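Local atomic coordinates of CD180 antigen (Mus musculus, PDB entry 3T6Q), a protein that may cooperate with MD-1 and TLR4 in the innate immune response of B cells to bacterial lipopolysaccharide, leading to NF-kappa-B activation. Residues A[59-64]-A[83-88]; A[319-324]-A[346-351]; A[429-434]-A[453-458]. One frame throughout, in Å; residues are numbered along the deposited sequence.

In the fold
The three contacts sample one leucine-rich-repeat solenoid, that of a Toll-like receptor ectodomain, in chain order and without touching. Contact 1 and contact 3 join neighbouring strands of the parallel ladder along the concave face, in repeats 2 and 3 and in repeats 15 and 16. Their centres lie about 42 Å apart on opposite sides of the chain's centre. Contact 2 packs the loops that follow strands 305-307 and 329-331. The centres of contacts 2 and 3 lie about 30 Å apart, their nearest atoms about 18 Å. Sugar meets the protein differently in these two: contact 3 carries a glycan on N431, whereas contact 2 borders one with E347, N348 and E350.

Contact 1. Residues A[59-64]-A[83-88]; sequences LTFLDL and LDTLVL
Strands 61-63 and 85-87 run parallel, their short axes 4.9 Å apart and only 4° from alignment, with F61 facing T85, L62 facing L86 and D63 facing V87. The ladder opens at T60 O, which accepts both D84 N and T85 N. L62 then bonds through both its N and its O, to T85 O and V87 N, and L64 N closes the series on V87 O. On one face F61 lies beside T85 and points the same way; its ring atom CD2 approaches T85 CB to 3.7 Å, a fit that a small branched residue allows. D63 slants across V87 instead. Its CG is anti to the backbone N (chi1 -174°), which brings OD1 within 3.3 Å of V87 CB, a van der Waals contact of a carboxylate oxygen with the valine branch. A polar partner of OD1 is the hydroxyl of T65, while OD2 forms a salt bridge with a basic side chain of another protein chain. On the opposite face the leucines lie in two rows. L62 CD2 meets L86 CD1 at 4.0 Å, and L64 CD1 meets L88 CD2 at 3.8 Å, each pair side by side. L83 CD2 reaches under T60 and also meets L62 CB at 4.1 Å. Leucine suits these sites because its branched end fills the interior without needing a polar partner. N91, from its amide nitrogen, bonds both L64 O and L88 O. Stacked leucines inside and such an asparagine ladder are the signature of the leucine-rich repeat, here between repeats 2 and 3, whose strands lie on the concave face.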
loop_
_atom_site.group_PDB
_atom_site.type_symbol
_atom_site.label_atom_id
_atom_site.label_comp_id
_atom_site.label_asym_id
_atom_site.label_seq_id
_atom_site.Cartn_x
_atom_site.Cartn_y
_atom_site.Cartn_z
ATOM N N LEU A 59 -22.970 9.897 19.035
ATOM C CA LEU A 59 -21.788 9.013 18.927
ATOM C C LEU A 59 -20.575 9.689 19.537
ATOM O O LEU A 59 -20.279 10.864 19.217
ATOM C CB LEU A 59 -21.479 8.656 17.462
ATOM C CG LEU A 59 -22.448 7.707 16.746
ATOM C CD1 LEU A 59 -22.054 7.481 15.289
ATOM C CD2 LEU A 59 -22.609 6.392 17.516
ATOM N N THR A 60 -19.888 8.981 20.438
ATOM C CA THR A 60 -18.560 9.443 20.878
ATOM C C THR A 60 -17.417 8.536 20.336
ATOM O O THR A 60 -16.267 8.948 20.282
ATOM C CB THR A 60 -18.475 9.513 22.428
ATOM O OG1 THR A 60 -18.590 8.197 22.962
ATOM C CG2 THR A 60 -19.657 10.365 23.006
ATOM N N PHE A 61 -17.765 7.318 19.950
ATOM C CA PHE A 61 -16.813 6.293 19.458
ATOM C C PHE A 61 -17.459 5.629 18.235
ATOM O O PHE A 61 -18.543 5.072 18.337
ATOM C CB PHE A 61 -16.559 5.212 20.558
ATOM C CG PHE A 61 -15.607 4.088 20.126
ATOM C CD1 PHE A 61 -16.097 2.947 19.480
ATOM C CD2 PHE A 61 -14.232 4.200 20.328
ATOM C CE1 PHE A 61 -15.247 1.929 19.072
ATOM C CE2 PHE A 61 -13.367 3.189 19.912
ATOM C CZ PHE A 61 -13.881 2.057 19.285
ATOM N N LEU A 62 -16.787 5.645 17.091
ATOM C CA LEU A 62 -17.311 4.971 15.902
ATOM C C LEU A 62 -16.173 4.184 15.218
ATOM O O LEU A 62 -15.202 4.760 14.783
ATOM C CB LEU A 62 -17.879 6.032 14.928
ATOM C CG LEU A 62 -18.388 5.557 13.544
ATOM C CD1 LEU A 62 -19.473 4.537 13.742
ATOM C CD2 LEU A 62 -18.834 6.751 12.714
ATOM N N ASP A 63 -16.320 2.875 15.126
ATOM C CA ASP A 63 -15.300 2.037 14.504
ATOM C C ASP A 63 -15.831 1.442 13.173
ATOM O O ASP A 63 -16.730 0.577 13.162
ATOM C CB ASP A 63 -14.940 0.932 15.495
ATOM C CG ASP A 63 -13.757 0.026 15.030
ATOM O OD1 ASP A 63 -13.210 0.195 13.916
ATOM O OD2 ASP A 63 -13.397 -0.864 15.825
ATOM N N LEU A 64 -15.236 1.905 12.083
ATOM C CA LEU A 64 -15.537 1.468 10.718
ATOM C C LEU A 64 -14.343 0.630 10.100
ATOM O O LEU A 64 -14.147 0.602 8.889
ATOM C CB LEU A 64 -15.819 2.714 9.886
ATOM C CG LEU A 64 -17.026 3.561 10.375
ATOM C CD1 LEU A 64 -16.998 4.936 9.727
ATOM C CD2 LEU A 64 -18.338 2.854 10.139
ATOM N N LEU A 83 -18.159 13.389 18.647
ATOM C CA LEU A 83 -17.266 12.259 18.318
ATOM C C LEU A 83 -15.873 12.455 18.927
ATOM O O LEU A 83 -15.240 13.502 18.743
ATOM C CB LEU A 83 -17.126 12.138 16.805
ATOM C CG LEU A 83 -17.328 10.771 16.133
ATOM C CD1 LEU A 83 -16.446 10.682 14.903
ATOM C CD2 LEU A 83 -17.206 9.544 16.997
ATOM N N ASP A 84 -15.431 11.455 19.682
ATOM C CA ASP A 84 -14.105 11.476 20.329
ATOM C C ASP A 84 -13.064 10.623 19.544
ATOM O O ASP A 84 -11.942 11.064 19.345
ATOM C CB ASP A 84 -14.263 10.960 21.766
ATOM C CG ASP A 84 -12.969 11.043 22.576
ATOM O OD1 ASP A 84 -12.401 12.144 22.710
ATOM O OD2 ASP A 84 -12.524 10.009 23.108
ATOM N N THR A 85 -13.469 9.427 19.097
ATOM C CA THR A 85 -12.566 8.461 18.396
ATOM C C THR A 85 -13.256 8.038 17.119
ATOM O O THR A 85 -14.434 7.689 17.141
ATOM C CB THR A 85 -12.309 7.219 19.283
ATOM O OG1 THR A 85 -11.583 7.653 20.432
ATOM C CG2 THR A 85 -11.448 6.104 18.563
ATOM N N LEU A 86 -12.543 8.122 16.006
ATOM C CA LEU A 86 -13.084 7.581 14.755
ATOM C C LEU A 86 -12.040 6.592 14.172
ATOM O O LEU A 86 -10.875 6.938 14.073
ATOM C CB LEU A 86 -13.289 8.743 13.797
ATOM C CG LEU A 86 -13.691 8.368 12.340
ATOM C CD1 LEU A 86 -14.981 7.587 12.358
ATOM C CD2 LEU A 86 -13.723 9.630 11.488
ATOM N N VAL A 87 -12.456 5.365 13.864
ATOM C CA VAL A 87 -11.495 4.360 13.353
ATOM C C VAL A 87 -11.853 4.029 11.894
ATOM O O VAL A 87 -12.908 3.455 11.647
ATOM C CB VAL A 87 -11.576 3.075 14.168
ATOM C CG1 VAL A 87 -10.463 2.083 13.772
ATOM C CG2 VAL A 87 -11.476 3.354 15.687
ATOM N N LEU A 88 -11.000 4.420 10.953
ATOM C CA LEU A 88 -11.235 4.136 9.508
ATOM C C LEU A 88 -10.191 3.165 8.952
ATOM O O LEU A 88 -9.966 3.073 7.737
ATOM C CB LEU A 88 -11.222 5.451 8.695
ATOM C CG LEU A 88 -12.595 6.172 8.845
ATOM C CD1 LEU A 88 -12.376 7.639 8.498
ATOM C CD2 LEU A 88 -13.695 5.539 7.966
#

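Contact 2. Residues A[319-324]-A[346-351]; sequences ISASNF and LENLEN. With NAG (2-acetamido-2-deoxy-beta-D-glucopyranose), chain T.
A321 CB sits against the side chains of L346, N348 and L349, where two successive loops of the leucine-rich-repeat solenoid pack together after leaving strands 305-307 and 329-331. L349 CG lies 4.1 Å from A321 CB and L346 CD2 lies 4.2 Å from it, so the methyl group rests against both leucine side chains; a residue as small as alanine lets the loops come this close. Deeper in, I319 CD1 meets L346 CD2 at 3.9 Å, the two side chains crossing at about a right angle. L349 CD2 comes within 3.0 Å of F324 O, a tight approach of a methyl to a carbonyl oxygen, and within 3.6 Å of A321 O. N348 lays its amide alongside the A321-S322 peptide, in the conformer described here. Its ND2 is 3.4 Å from A321 O but badly angled for a hydrogen bond, so between 319-324 and 346-351 the contact is made by packing. The N351 amide supplies a polar link beside it, ND2 bonding P325 O. Backbone turns set these groups in place. Residues 321-323 form a 3-10 segment in which F324 N bonds A321 O, and L346 to L349 make a type I beta turn closed by L349 N on L346 O. Further out, N323 takes L297 N on OD1 and gives ND2 to P294 O; asparagine suits this place because it can do both. On the outer side a sugar lies along the 346-351 loop, with its O7 3.6 Å from N348 CA and its C4 3.2 Å from E350 OE2.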
loop_
_atom_site.group_PDB
_atom_site.type_symbol
_atom_site.label_atom_id
_atom_site.label_comp_id
_atom_site.label_asym_id
_atom_site.label_seq_id
_atom_site.Cartn_x
_atom_site.Cartn_y
_atom_site.Cartn_z
ATOM N N ILE A 319 26.651 -11.066 35.766
ATOM C CA ILE A 319 26.152 -9.741 35.418
ATOM C C ILE A 319 27.100 -8.658 35.947
ATOM O O ILE A 319 26.978 -7.499 35.536
ATOM C CB ILE A 319 24.668 -9.479 35.817
ATOM C CG1 ILE A 319 24.510 -9.227 37.342
ATOM C CG2 ILE A 319 23.784 -10.647 35.348
ATOM C CD1 ILE A 319 23.240 -8.456 37.733
ATOM N N SER A 320 28.027 -9.040 36.838
ATOM C CA SER A 320 28.982 -8.104 37.455
ATOM C C SER A 320 28.289 -6.888 38.064
ATOM O O SER A 320 28.451 -5.754 37.576
ATOM C CB SER A 320 30.022 -7.641 36.404
ATOM O OG SER A 320 30.808 -8.752 35.972
ATOM N N ALA A 321 27.529 -7.125 39.129
ATOM C CA ALA A 321 26.668 -6.117 39.716
ATOM C C ALA A 321 27.437 -4.918 40.289
ATOM O O ALA A 321 26.822 -3.883 40.599
ATOM C CB ALA A 321 25.820 -6.776 40.823
ATOM N N SER A 322 28.758 -5.076 40.480
ATOM C CA SER A 322 29.648 -3.960 40.848
ATOM C C SER A 322 29.542 -2.823 39.806
ATOM O O SER A 322 29.819 -1.693 40.119
ATOM C CB SER A 322 31.112 -4.445 40.958
ATOM O OG SER A 322 31.529 -4.995 39.690
ATOM N N ASN A 323 29.128 -3.128 38.578
ATOM C CA ASN A 323 28.885 -2.115 37.547
ATOM C C ASN A 323 27.723 -1.157 37.845
ATOM O O ASN A 323 27.645 -0.092 37.255
ATOM C CB ASN A 323 28.567 -2.779 36.225
ATOM C CG ASN A 323 29.753 -3.505 35.648
ATOM O OD1 ASN A 323 30.902 -3.063 35.783
ATOM N ND2 ASN A 323 29.485 -4.637 34.985
ATOM N N PHE A 324 26.781 -1.559 38.701
ATOM C CA PHE A 324 25.512 -0.807 38.799
ATOM C C PHE A 324 25.166 -0.433 40.241
ATOM O O PHE A 324 24.081 -0.818 40.719
ATOM C CB PHE A 324 24.353 -1.637 38.212
ATOM C CG PHE A 324 24.722 -2.405 36.971
ATOM C CD1 PHE A 324 24.939 -1.741 35.779
ATOM C CD2 PHE A 324 24.827 -3.793 37.012
ATOM C CE1 PHE A 324 25.262 -2.431 34.623
ATOM C CE2 PHE A 324 25.135 -4.493 35.859
ATOM C CZ PHE A 324 25.369 -3.811 34.677
ATOM N N LEU A 346 24.668 -10.237 44.288
ATOM C CA LEU A 346 24.031 -8.924 44.177
ATOM C C LEU A 346 24.337 -8.060 45.412
ATOM O O LEU A 346 23.738 -7.005 45.624
ATOM C CB LEU A 346 22.513 -9.060 43.962
ATOM C CG LEU A 346 21.986 -9.826 42.760
ATOM C CD1 LEU A 346 20.463 -9.791 42.677
ATOM C CD2 LEU A 346 22.556 -9.287 41.445
ATOM N N GLU A 347 25.306 -8.474 46.218
ATOM C CA GLU A 347 25.471 -7.831 47.522
ATOM C C GLU A 347 25.825 -6.298 47.471
ATOM O O GLU A 347 25.615 -5.589 48.459
ATOM C CB GLU A 347 26.488 -8.601 48.357
ATOM C CG GLU A 347 27.901 -8.532 47.784
ATOM C CD GLU A 347 28.910 -9.354 48.596
ATOM O OE1 GLU A 347 30.077 -9.390 48.169
ATOM O OE2 GLU A 347 28.534 -9.972 49.625
ATOM N N ASN A 348 26.372 -5.785 46.368
ATOM C CA ASN A 348 26.652 -4.334 46.336
ATOM C C ASN A 348 25.467 -3.485 45.883
ATOM O O ASN A 348 25.551 -2.253 45.866
ATOM C CB ASN A 348 27.912 -3.990 45.547
ATOM C CG ASN A 348 28.155 -4.948 44.418
ATOM O OD1 ASN A 348 29.291 -5.430 44.209
ATOM N ND2 ASN A 348 27.079 -5.280 43.702
ATOM N N LEU A 349 24.347 -4.129 45.545
ATOM C CA LEU A 349 23.166 -3.365 45.174
ATOM C C LEU A 349 22.373 -2.945 46.389
ATOM O O LEU A 349 21.223 -3.370 46.612
ATOM C CB LEU A 349 22.314 -4.146 44.183
ATOM C CG LEU A 349 23.076 -4.613 42.956
ATOM C CD1 LEU A 349 22.145 -5.377 42.032
ATOM C CD2 LEU A 349 23.682 -3.442 42.205
ATOM N N GLU A 350 22.975 -2.067 47.186
ATOM C CA GLU A 350 22.366 -1.659 48.444
ATOM C C GLU A 350 21.055 -0.869 48.314
ATOM O O GLU A 350 20.248 -0.819 49.265
ATOM C CB GLU A 350 23.392 -0.857 49.297
ATOM C CG GLU A 350 23.803 0.476 48.663
ATOM C CD GLU A 350 24.804 1.252 49.540
ATOM O OE1 GLU A 350 24.544 2.427 49.857
ATOM O OE2 GLU A 350 25.831 0.674 49.940
ATOM N N ASN A 351 20.850 -0.283 47.134
ATOM C CA ASN A 351 19.679 0.513 46.847
ATOM C C ASN A 351 18.567 -0.282 46.168
ATOM O O ASN A 351 17.533 0.289 45.858
ATOM C CB ASN A 351 20.074 1.689 45.955
ATOM C CG ASN A 351 21.100 2.584 46.615
ATOM O OD1 ASN A 351 20.847 3.108 47.686
ATOM N ND2 ASN A 351 22.274 2.716 46.003
HETATM C C1 NAG T . 26.123 -4.023 51.916
HETATM C C2 NAG T . 27.421 -3.608 51.211
HETATM C C3 NAG T . 28.081 -2.409 51.901
HETATM C C4 NAG T . 27.065 -1.289 52.170
HETATM C C5 NAG T . 25.795 -1.806 52.866
HETATM C C6 NAG T . 24.713 -0.721 52.884
HETATM C C7 NAG T . 29.073 -5.078 50.130
HETATM C C8 NAG T . 30.012 -6.222 50.310
HETATM N N2 NAG T . 28.372 -4.721 51.218
HETATM O O3 NAG T . 29.098 -1.946 51.027
HETATM O O4 NAG T . 27.648 -0.195 52.886
HETATM O O5 NAG T . 25.243 -2.926 52.155
HETATM O O6 NAG T . 23.569 -1.310 53.485
HETATM O O7 NAG T . 28.979 -4.526 49.031
#

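Contact 3. Residues A[429-434]-A[453-458]; sequences VLNLSH and HLNLQG. With NAG (2-acetamido-2-deoxy-beta-D-glucopyranose), chain F.
H434 lays one face of its imidazole over the backbone of G458, a CH-pi contact with G458 CA 4.1 Å from the ring centroid and 9° off its normal. Glycine suits this place, since positive phi comes easily to it and its CA can lie against the flat of the imidazole. F409 stacks on H434 as well, and Q457 OE1 lies at the ring edge. The pair lies just beyond the parallel strands 429-431 and 453-455 of the leucine-rich-repeat concave face, which run 1° from alignment. L430 uses both its N and its O, bonding H453 O and N455 N; L432 N bonds N455 O, and H434 N continues the line to Q457 O at 2.7 Å. On the buried side, L430 and L432 overlie L454 and L456. L430 CD2 meets L454 CD1 at 3.9 Å, and L432 CB meets L456 CD2 at 3.7 Å, apolar branched ends suited to the solenoid interior. N459 links the two turns by bonding L432 O and L456 O. On the other face V429 CG2 lies 4.0 Å from H453 CB, and N431 and N455 lie side by side. N431 begins an Asn-X-Ser sequon, where asparagine is required because ND2 is the atom glycosylated. With CG anti to the backbone N (chi1 -172°), its OD1 receives S433 N in the carbonyl plane at 3.0 Å. The bond closes an Asx turn and would limit rotation of the amide that carries the glycan. The sugar, whose C1 is bonded covalently to N431 ND2, extends back over the strands toward V429, and its O6 comes 3.3 Å from H453 CE1.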
loop_
_atom_site.group_PDB
_atom_site.type_symbol
_atom_site.label_atom_id
_atom_site.label_comp_id
_atom_site.label_asym_id
_atom_site.label_seq_id
_atom_site.Cartn_x
_atom_site.Cartn_y
_atom_site.Cartn_z
ATOM N N VAL A 429 1.673 -8.815 50.381
ATOM C CA VAL A 429 1.159 -9.636 49.275
ATOM C C VAL A 429 2.082 -10.852 49.091
ATOM O O VAL A 429 3.303 -10.690 48.922
ATOM C CB VAL A 429 1.092 -8.869 47.928
ATOM C CG1 VAL A 429 0.645 -9.819 46.797
ATOM C CG2 VAL A 429 0.133 -7.678 47.994
ATOM N N LEU A 430 1.501 -12.054 49.125
ATOM C CA LEU A 430 2.288 -13.287 49.002
ATOM C C LEU A 430 1.552 -14.213 48.023
ATOM O O LEU A 430 0.379 -14.567 48.268
ATOM C CB LEU A 430 2.457 -13.954 50.383
ATOM C CG LEU A 430 3.167 -15.298 50.484
ATOM C CD1 LEU A 430 4.573 -15.258 49.855
ATOM C CD2 LEU A 430 3.271 -15.726 51.949
ATOM N N ASN A 431 2.210 -14.569 46.909
ATOM C CA ASN A 431 1.556 -15.411 45.917
ATOM C C ASN A 431 2.280 -16.760 45.932
ATOM O O ASN A 431 3.458 -16.844 45.554
ATOM C CB ASN A 431 1.555 -14.762 44.504
ATOM C CG ASN A 431 0.715 -15.545 43.495
ATOM O OD1 ASN A 431 0.396 -16.695 43.717
ATOM N ND2 ASN A 431 0.376 -14.933 42.381
ATOM N N LEU A 432 1.546 -17.797 46.339
ATOM C CA LEU A 432 2.058 -19.176 46.428
ATOM C C LEU A 432 1.245 -20.135 45.563
ATOM O O LEU A 432 1.152 -21.344 45.861
ATOM C CB LEU A 432 2.004 -19.671 47.896
ATOM C CG LEU A 432 2.861 -18.817 48.885
ATOM C CD1 LEU A 432 2.709 -19.218 50.340
ATOM C CD2 LEU A 432 4.341 -18.896 48.515
ATOM N N SER A 433 0.629 -19.585 44.536
ATOM C CA SER A 433 -0.183 -20.361 43.606
ATOM C C SER A 433 0.645 -21.555 43.114
ATOM O O SER A 433 1.764 -21.376 42.645
ATOM C CB SER A 433 -0.574 -19.474 42.439
ATOM O OG SER A 433 -1.381 -20.193 41.536
ATOM N N HIS A 434 0.095 -22.770 43.202
ATOM C CA HIS A 434 0.827 -24.003 42.755
ATOM C C HIS A 434 2.197 -24.255 43.339
ATOM O O HIS A 434 2.997 -24.957 42.742
ATOM C CB HIS A 434 0.846 -24.054 41.215
ATOM C CG HIS A 434 -0.523 -23.997 40.624
ATOM N ND1 HIS A 434 -1.172 -25.105 40.168
ATOM C CD2 HIS A 434 -1.378 -22.937 40.433
ATOM C CE1 HIS A 434 -2.380 -24.752 39.709
ATOM N NE2 HIS A 434 -2.510 -23.424 39.868
ATOM N N HIS A 453 -2.909 -10.158 51.576
ATOM C CA HIS A 453 -3.315 -10.794 50.312
ATOM C C HIS A 453 -2.504 -12.068 50.168
ATOM O O HIS A 453 -1.260 -12.038 50.114
ATOM C CB HIS A 453 -3.083 -9.806 49.159
ATOM C CG HIS A 453 -3.536 -10.261 47.802
ATOM N ND1 HIS A 453 -3.664 -9.402 46.760
ATOM C CD2 HIS A 453 -3.806 -11.536 47.291
ATOM C CE1 HIS A 453 -4.027 -10.076 45.656
ATOM N NE2 HIS A 453 -4.104 -11.385 45.969
ATOM N N LEU A 454 -3.195 -13.218 50.151
ATOM C CA LEU A 454 -2.489 -14.505 50.065
ATOM C C LEU A 454 -3.124 -15.340 48.986
ATOM O O LEU A 454 -4.346 -15.629 49.058
ATOM C CB LEU A 454 -2.557 -15.262 51.389
ATOM C CG LEU A 454 -1.949 -16.662 51.493
ATOM C CD1 LEU A 454 -0.438 -16.573 51.245
ATOM C CD2 LEU A 454 -2.264 -17.265 52.855
ATOM N N ASN A 455 -2.336 -15.709 47.964
ATOM C CA ASN A 455 -2.915 -16.515 46.899
ATOM C C ASN A 455 -2.382 -17.916 47.090
ATOM O O ASN A 455 -1.163 -18.149 46.994
ATOM C CB ASN A 455 -2.552 -15.949 45.498
ATOM C CG ASN A 455 -3.203 -16.706 44.335
ATOM O OD1 ASN A 455 -3.565 -16.089 43.349
ATOM N ND2 ASN A 455 -3.297 -18.017 44.413
ATOM N N LEU A 456 -3.296 -18.858 47.350
ATOM C CA LEU A 456 -2.922 -20.261 47.475
ATOM C C LEU A 456 -3.651 -21.155 46.506
ATOM O O LEU A 456 -3.911 -22.341 46.810
ATOM C CB LEU A 456 -3.223 -20.744 48.884
ATOM C CG LEU A 456 -2.450 -20.123 50.039
ATOM C CD1 LEU A 456 -2.984 -20.674 51.330
ATOM C CD2 LEU A 456 -0.958 -20.418 49.910
ATOM N N GLN A 457 -3.977 -20.638 45.325
ATOM C CA GLN A 457 -4.597 -21.463 44.325
ATOM C C GLN A 457 -3.722 -22.685 44.049
ATOM O O GLN A 457 -2.491 -22.567 43.948
ATOM C CB GLN A 457 -4.779 -20.646 43.048
ATOM C CG GLN A 457 -5.540 -21.373 41.976
ATOM C CD GLN A 457 -5.658 -20.594 40.684
ATOM O OE1 GLN A 457 -5.196 -21.043 39.639
ATOM N NE2 GLN A 457 -6.299 -19.449 40.741
ATOM N N GLY A 458 -4.339 -23.868 43.894
ATOM C CA GLY A 458 -3.556 -25.081 43.579
ATOM C C GLY A 458 -2.636 -25.668 44.657
ATOM O O GLY A 458 -1.709 -26.426 44.342
HETATM C C1 NAG F . 0.697 -13.565 42.098
HETATM C C2 NAG F . 0.723 -13.216 40.601
HETATM C C3 NAG F . 0.945 -11.694 40.471
HETATM C C4 NAG F . -0.088 -10.870 41.279
HETATM C C5 NAG F . -0.168 -11.390 42.721
HETATM C C6 NAG F . -1.296 -10.734 43.524
HETATM C C7 NAG F . 1.597 -14.797 38.909
HETATM C C8 NAG F . 2.810 -15.501 38.315
HETATM N N2 NAG F . 1.806 -13.973 39.931
HETATM O O3 NAG F . 0.852 -11.326 39.087
HETATM O O4 NAG F . 0.367 -9.513 41.415
HETATM O O5 NAG F . -0.343 -12.806 42.749
HETATM O O6 NAG F . -2.528 -10.913 42.853
HETATM O O7 NAG F . 0.476 -14.991 38.444
#